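Long-range contacts in prophage MuSo2, 43 kDa tail protein (Shewanella oneidensis, PDB 3CDD), which probably forms the trimeric hub of the tail baseplate of a Mu-like prophage: residues R26-M31 and W299-L304; V136-G141 and L178-A183. All blocks are in the same frame, centred on the assembly; numbering follows the deposited sequence.

Contact 1 of 2, residues R26-M31 and W299-L304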
loop_
_atom_site.group_PDB
_atom_site.type_symbol
_atom_site.label_atom_id
_atom_site.label_comp_id
_atom_site.label_asym_id
_atom_site.label_seq_id
_atom_site.Cartn_x
_atom_site.Cartn_y
_atom_site.Cartn_z
ATOM N N ARG A 26 16.800 16.581 -3.865
ATOM C CA ARG A 26 16.352 17.927 -3.542
ATOM C C ARG A 26 14.991 18.137 -4.226
ATOM O O ARG A 26 14.808 17.783 -5.402
ATOM C CB ARG A 26 17.376 18.965 -4.020
ATOM C CG ARG A 26 18.788 18.778 -3.387
ATOM C CD ARG A 26 19.661 20.044 -3.398
ATOM N NE ARG A 26 19.021 21.147 -2.691
ATOM C CZ ARG A 26 18.815 22.358 -3.203
ATOM N NH1 ARG A 26 18.203 23.281 -2.471
ATOM N NH2 ARG A 26 19.245 22.663 -4.435
ATOM N N SER A 27 14.043 18.716 -3.511
ATOM C CA SER A 27 12.687 18.832 -4.049
ATOM C C SER A 27 11.943 20.063 -3.579
ATOM O O SER A 27 12.086 20.475 -2.436
ATOM C CB SER A 27 11.873 17.614 -3.664
ATOM O OG SER A 27 10.572 17.748 -4.191
ATOM N N LEU A 28 11.124 20.631 -4.450
ATOM C CA LEU A 28 10.237 21.740 -4.079
ATOM C C LEU A 28 8.908 21.258 -3.502
ATOM O O LEU A 28 8.145 22.060 -2.959
ATOM C CB LEU A 28 9.933 22.626 -5.291
ATOM C CG LEU A 28 10.843 23.760 -5.764
ATOM C CD1 LEU A 28 10.169 24.416 -6.975
ATOM C CD2 LEU A 28 11.108 24.801 -4.665
ATOM N N GLU A 29 8.601 19.972 -3.637
ATOM C CA GLU A 29 7.281 19.475 -3.245
ATOM C C GLU A 29 7.304 18.496 -2.071
ATOM O O GLU A 29 6.280 17.907 -1.713
ATOM C CB GLU A 29 6.586 18.819 -4.444
ATOM C CG GLU A 29 6.338 19.763 -5.623
ATOM C CD GLU A 29 5.527 19.110 -6.747
ATOM O OE1 GLU A 29 5.007 17.979 -6.528
ATOM O OE2 GLU A 29 5.409 19.730 -7.850
ATOM N N ALA A 30 8.468 18.287 -1.491
ATOM C CA ALA A 30 8.597 17.352 -0.398
ATOM C C ALA A 30 9.642 17.903 0.568
ATOM O O ALA A 30 10.857 17.769 0.313
ATOM C CB ALA A 30 9.004 15.978 -0.929
HETATM N N MSE A 31 9.164 18.542 1.647
HETATM C CA MSE A 31 10.043 19.242 2.604
HETATM C C MSE A 31 11.146 18.334 3.132
HETATM O O MSE A 31 10.851 17.253 3.629
HETATM C CB MSE A 31 9.253 19.832 3.778
HETATM C CG MSE A 31 10.117 20.679 4.787
HETATM SE SE MSE A 31 11.094 22.189 4.009
HETATM C CE MSE A 31 9.520 23.148 3.402
ATOM N N TRP A 299 22.995 21.451 -10.627
ATOM C CA TRP A 299 21.578 21.573 -10.975
ATOM C C TRP A 299 20.814 21.986 -9.733
ATOM O O TRP A 299 21.074 21.461 -8.656
ATOM C CB TRP A 299 21.011 20.236 -11.453
ATOM C CG TRP A 299 21.510 19.842 -12.797
ATOM C CD1 TRP A 299 22.505 18.934 -13.081
ATOM C CD2 TRP A 299 21.031 20.324 -14.054
ATOM N NE1 TRP A 299 22.644 18.809 -14.438
ATOM C CE2 TRP A 299 21.761 19.656 -15.060
ATOM C CE3 TRP A 299 20.028 21.241 -14.431
ATOM C CZ2 TRP A 299 21.555 19.910 -16.425
ATOM C CZ3 TRP A 299 19.825 21.493 -15.779
ATOM C CH2 TRP A 299 20.570 20.816 -16.763
ATOM N N ASN A 300 19.841 22.885 -9.892
ATOM C CA ASN A 300 19.209 23.538 -8.738
ATOM C C ASN A 300 17.705 23.568 -8.903
ATOM O O ASN A 300 17.233 23.822 -9.987
ATOM C CB ASN A 300 19.760 24.962 -8.598
ATOM C CG ASN A 300 19.419 25.615 -7.259
ATOM O OD1 ASN A 300 18.896 24.976 -6.327
ATOM N ND2 ASN A 300 19.726 26.891 -7.157
ATOM N N ILE A 301 16.961 23.278 -7.831
ATOM C CA ILE A 301 15.501 23.337 -7.877
ATOM C C ILE A 301 15.060 24.788 -8.018
ATOM O O ILE A 301 15.812 25.701 -7.702
ATOM C CB ILE A 301 14.790 22.716 -6.623
ATOM C CG1 ILE A 301 15.309 23.338 -5.310
ATOM C CG2 ILE A 301 14.878 21.170 -6.635
ATOM C CD1 ILE A 301 14.634 22.759 -4.033
ATOM N N ASN A 302 13.831 24.987 -8.485
ATOM C CA ASN A 302 13.259 26.330 -8.641
ATOM C C ASN A 302 14.128 27.203 -9.530
ATOM O O ASN A 302 14.420 28.363 -9.206
ATOM C CB ASN A 302 13.009 26.988 -7.282
ATOM C CG ASN A 302 11.961 28.075 -7.350
ATOM O OD1 ASN A 302 11.154 28.109 -8.292
ATOM N ND2 ASN A 302 11.962 28.983 -6.356
ATOM N N THR A 303 14.570 26.621 -10.637
ATOM C CA THR A 303 15.169 27.382 -11.718
ATOM C C THR A 303 14.492 26.973 -13.011
ATOM O O THR A 303 13.926 25.866 -13.108
ATOM C CB THR A 303 16.713 27.207 -11.833
ATOM O OG1 THR A 303 17.054 25.821 -11.868
ATOM C CG2 THR A 303 17.461 27.904 -10.668
ATOM N N LEU A 304 14.531 27.871 -13.993
ATOM C CA LEU A 304 13.844 27.656 -15.255
ATOM C C LEU A 304 14.811 27.102 -16.306
ATOM O O LEU A 304 15.971 27.557 -16.419
ATOM C CB LEU A 304 13.208 28.977 -15.753
ATOM C CG LEU A 304 12.020 29.622 -15.014
ATOM C CD1 LEU A 304 11.687 30.955 -15.648
ATOM C CD2 LEU A 304 10.785 28.732 -15.018
HETATM O O HOH W 1 21.470 21.873 -5.964
HETATM O O HOH W 2 18.304 25.781 -3.473
#

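Contact 2 of 2, residues V136-G141 and L178-A183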
loop_
_atom_site.group_PDB
_atom_site.type_symbol
_atom_site.label_atom_id
_atom_site.label_comp_id
_atom_site.label_asym_id
_atom_site.label_seq_id
_atom_site.Cartn_x
_atom_site.Cartn_y
_atom_site.Cartn_z
ATOM N N VAL A 136 14.191 34.428 3.329
ATOM C CA VAL A 136 13.046 34.988 2.600
ATOM C C VAL A 136 13.465 35.593 1.256
ATOM O O VAL A 136 14.267 36.536 1.202
ATOM C CB VAL A 136 12.261 36.027 3.454
ATOM C CG1 VAL A 136 11.049 36.559 2.688
ATOM C CG2 VAL A 136 11.794 35.395 4.762
ATOM N N ASN A 137 12.883 35.055 0.191
ATOM C CA ASN A 137 13.196 35.420 -1.192
ATOM C C ASN A 137 11.985 35.920 -1.988
ATOM O O ASN A 137 11.974 35.849 -3.217
ATOM C CB ASN A 137 13.763 34.202 -1.926
ATOM C CG ASN A 137 15.097 33.758 -1.376
ATOM O OD1 ASN A 137 15.834 34.553 -0.776
ATOM N ND2 ASN A 137 15.425 32.479 -1.576
ATOM N N THR A 138 10.959 36.394 -1.298
ATOM C CA THR A 138 9.739 36.839 -1.960
ATOM C C THR A 138 8.933 37.674 -0.986
ATOM O O THR A 138 9.236 37.708 0.210
ATOM C CB THR A 138 8.882 35.637 -2.488
ATOM O OG1 THR A 138 7.951 36.109 -3.471
ATOM C CG2 THR A 138 8.131 34.939 -1.345
ATOM N N ASP A 139 7.915 38.357 -1.503
ATOM C CA ASP A 139 7.047 39.177 -0.677
ATOM C C ASP A 139 6.052 38.264 0.037
ATOM O O ASP A 139 5.292 37.541 -0.610
ATOM C CB ASP A 139 6.335 40.207 -1.554
ATOM C CG ASP A 139 5.515 41.188 -0.762
ATOM O OD1 ASP A 139 5.519 41.138 0.491
ATOM O OD2 ASP A 139 4.854 42.017 -1.413
ATOM N N VAL A 140 6.086 38.276 1.370
ATOM C CA VAL A 140 5.202 37.415 2.181
ATOM C C VAL A 140 3.850 38.088 2.460
ATOM O O VAL A 140 2.947 37.487 3.068
ATOM C CB VAL A 140 5.885 36.903 3.498
ATOM C CG1 VAL A 140 7.235 36.257 3.188
ATOM C CG2 VAL A 140 6.042 38.020 4.539
ATOM N N GLY A 141 3.725 39.338 2.014
ATOM C CA GLY A 141 2.473 40.087 2.117
ATOM C C GLY A 141 2.080 40.406 3.547
ATOM O O GLY A 141 2.937 40.505 4.441
ATOM N N LEU A 178 15.384 26.901 6.171
ATOM C CA LEU A 178 14.039 27.083 5.592
ATOM C C LEU A 178 13.987 28.255 4.598
ATOM O O LEU A 178 14.407 29.372 4.926
ATOM C CB LEU A 178 13.003 27.298 6.692
ATOM C CG LEU A 178 11.550 27.399 6.222
ATOM C CD1 LEU A 178 11.053 26.046 5.716
ATOM C CD2 LEU A 178 10.657 27.917 7.324
ATOM N N VAL A 179 13.484 27.991 3.392
ATOM C CA VAL A 179 13.360 29.013 2.345
ATOM C C VAL A 179 11.899 29.345 2.032
ATOM O O VAL A 179 11.090 28.462 1.715
ATOM C CB VAL A 179 14.092 28.637 1.020
ATOM C CG1 VAL A 179 13.908 29.750 -0.029
ATOM C CG2 VAL A 179 15.561 28.392 1.257
ATOM N N ILE A 180 11.581 30.637 2.121
ATOM C CA ILE A 180 10.290 31.153 1.700
ATOM C C ILE A 180 10.420 31.874 0.357
ATOM O O ILE A 180 11.093 32.915 0.233
ATOM C CB ILE A 180 9.662 32.081 2.749
ATOM C CG1 ILE A 180 9.588 31.377 4.112
ATOM C CG2 ILE A 180 8.286 32.556 2.268
ATOM C CD1 ILE A 180 9.212 32.305 5.285
ATOM N N THR A 181 9.768 31.310 -0.649
ATOM C CA THR A 181 9.926 31.818 -2.000
ATOM C C THR A 181 8.663 31.677 -2.856
ATOM O O THR A 181 7.577 31.372 -2.354
ATOM C CB THR A 181 11.171 31.163 -2.654
ATOM O OG1 THR A 181 11.473 31.826 -3.885
ATOM C CG2 THR A 181 10.973 29.646 -2.880
ATOM N N ARG A 182 8.805 31.953 -4.145
ATOM C CA ARG A 182 7.764 31.698 -5.139
ATOM C C ARG A 182 8.466 31.056 -6.309
ATOM O O ARG A 182 9.690 31.104 -6.376
ATOM C CB ARG A 182 7.105 33.012 -5.610
ATOM C CG ARG A 182 6.034 33.575 -4.681
ATOM C CD ARG A 182 5.417 34.832 -5.320
ATOM N NE ARG A 182 4.151 35.250 -4.708
ATOM C CZ ARG A 182 4.043 36.058 -3.656
ATOM N NH1 ARG A 182 5.129 36.550 -3.072
ATOM N NH2 ARG A 182 2.842 36.371 -3.188
ATOM N N ALA A 183 7.710 30.479 -7.242
ATOM C CA ALA A 183 8.289 29.963 -8.485
ATOM C C ALA A 183 9.223 31.003 -9.095
ATOM O O ALA A 183 8.819 32.139 -9.333
ATOM C CB ALA A 183 7.200 29.607 -9.468
HETATM O O HOH W 3 2.720 37.687 -0.657
#

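Contact 1 of 2, residues R26-M31 and W299-L304
Arg26 and Ile301 meet at a mixed polar and apolar seam, where the end of strand 21-27 lies against the loop that leads into strand 304-309. The first segment belongs to the GpP-like N-terminal domain and the second to the GpP fourth domain, so the contact joins parts of the chain about 270 residues apart. The Arg26 side chain bends at its third torsion (chi3 58°), which turns the guanidinium toward Asn300. Arg26 NH2 gives a hydrogen bond to Asn300 OD1 at 3.0 Å, with an N-H...O angle of 155°. The oxygen lies in the guanidinium plane, and the two flat groups are 31° apart. Two waters extend this grip. Water 1 accepts from Arg26 NH2 and donates to the Trp299 carbonyl; water 2 bridges Arg26 NH1 and Asn300 OD1. Ile301 CD1 sits over one guanidinium face, 3.9 Å from Arg26 NH1. Ile301 CG2, the other branch, rests 3.6 Å from Arg26 O. Leu28 closes the apolar side: Leu28 CD2 is 4.1 Å from Ile301 CD1, and Leu28 CD1 is 3.8 Å from Asn302 CB. On the polar side, Asn300 OD1 takes bonds from both the arginine and water 2. The direct bond and the water bridges should limit rotation of the guanidinium, while Ile301 packs against its face.

Contact 2 of 2, residues V136-G141 and L178-A183
Parallel strand pairing between 134-136 and 178-181 starts this contact, and the loop after the first strand continues it, within the gp44-like second domain. Val136 pairs with Ile180. Asn137 N gives the backbone hydrogen bond to Ile180 O at 2.8 Å. On the face carrying Val136 and Ile180, the two side chains lie side by side and point the same way, with Val136 CG2 4.1 Å from Ile180 CD1. Val140 comes across Ile180 at about a right angle, with Val140 CG1 4.0 Å from Ile180 CG2. Helix 119-127 borders this apolar group: Thr120 touches both valines. Further along, Arg182 holds the loop. Its chain runs extended from CG to NE and crosses Thr138 at about a right angle. Arg182 NH1 donates to Thr138 OG1 at 2.9 Å and to Asp139 O at 2.7 Å. The hydroxyl lies in the guanidinium plane, and the carbonyl is met on a lone pair. Thr138 OG1 is anti to its own nitrogen (chi1 -162°), an orientation that places it at the guanidinium edge; Thr138 CG2 packs 3.6 Å from Thr181 C. Water 3 bridges Arg182 NH2 and Asp139 O. Beyond, Gly141 N bonds to Asp139 OD1 at 3.0 Å, approaching from above the carboxylate plane. That closes an Asx turn within the loop that follows the edge strand 134-136 of a small three-stranded mixed sheet.

The centres of contacts 1 and 2 lie about 14 Å apart, and the contacts touch directly. Asn302 ND2 of contact 1 probably bonds to Arg182 O of contact 2, at 3.1 Å. Methyl carbon CE of selenomethionine Met31 also packs against Leu178. Strand 169-172 is a shared neighbour: it pairs with strand 178-181, and its Thr171 touches Leu28 and Ile301. Along the chain, 136-141 and 178-183 both fall between 26-31 and 299-304. The small three-stranded sheet is thus packed against the junction of the N-terminal and fourth domains. Through these residues, three domains meet within one subunit of the trimer.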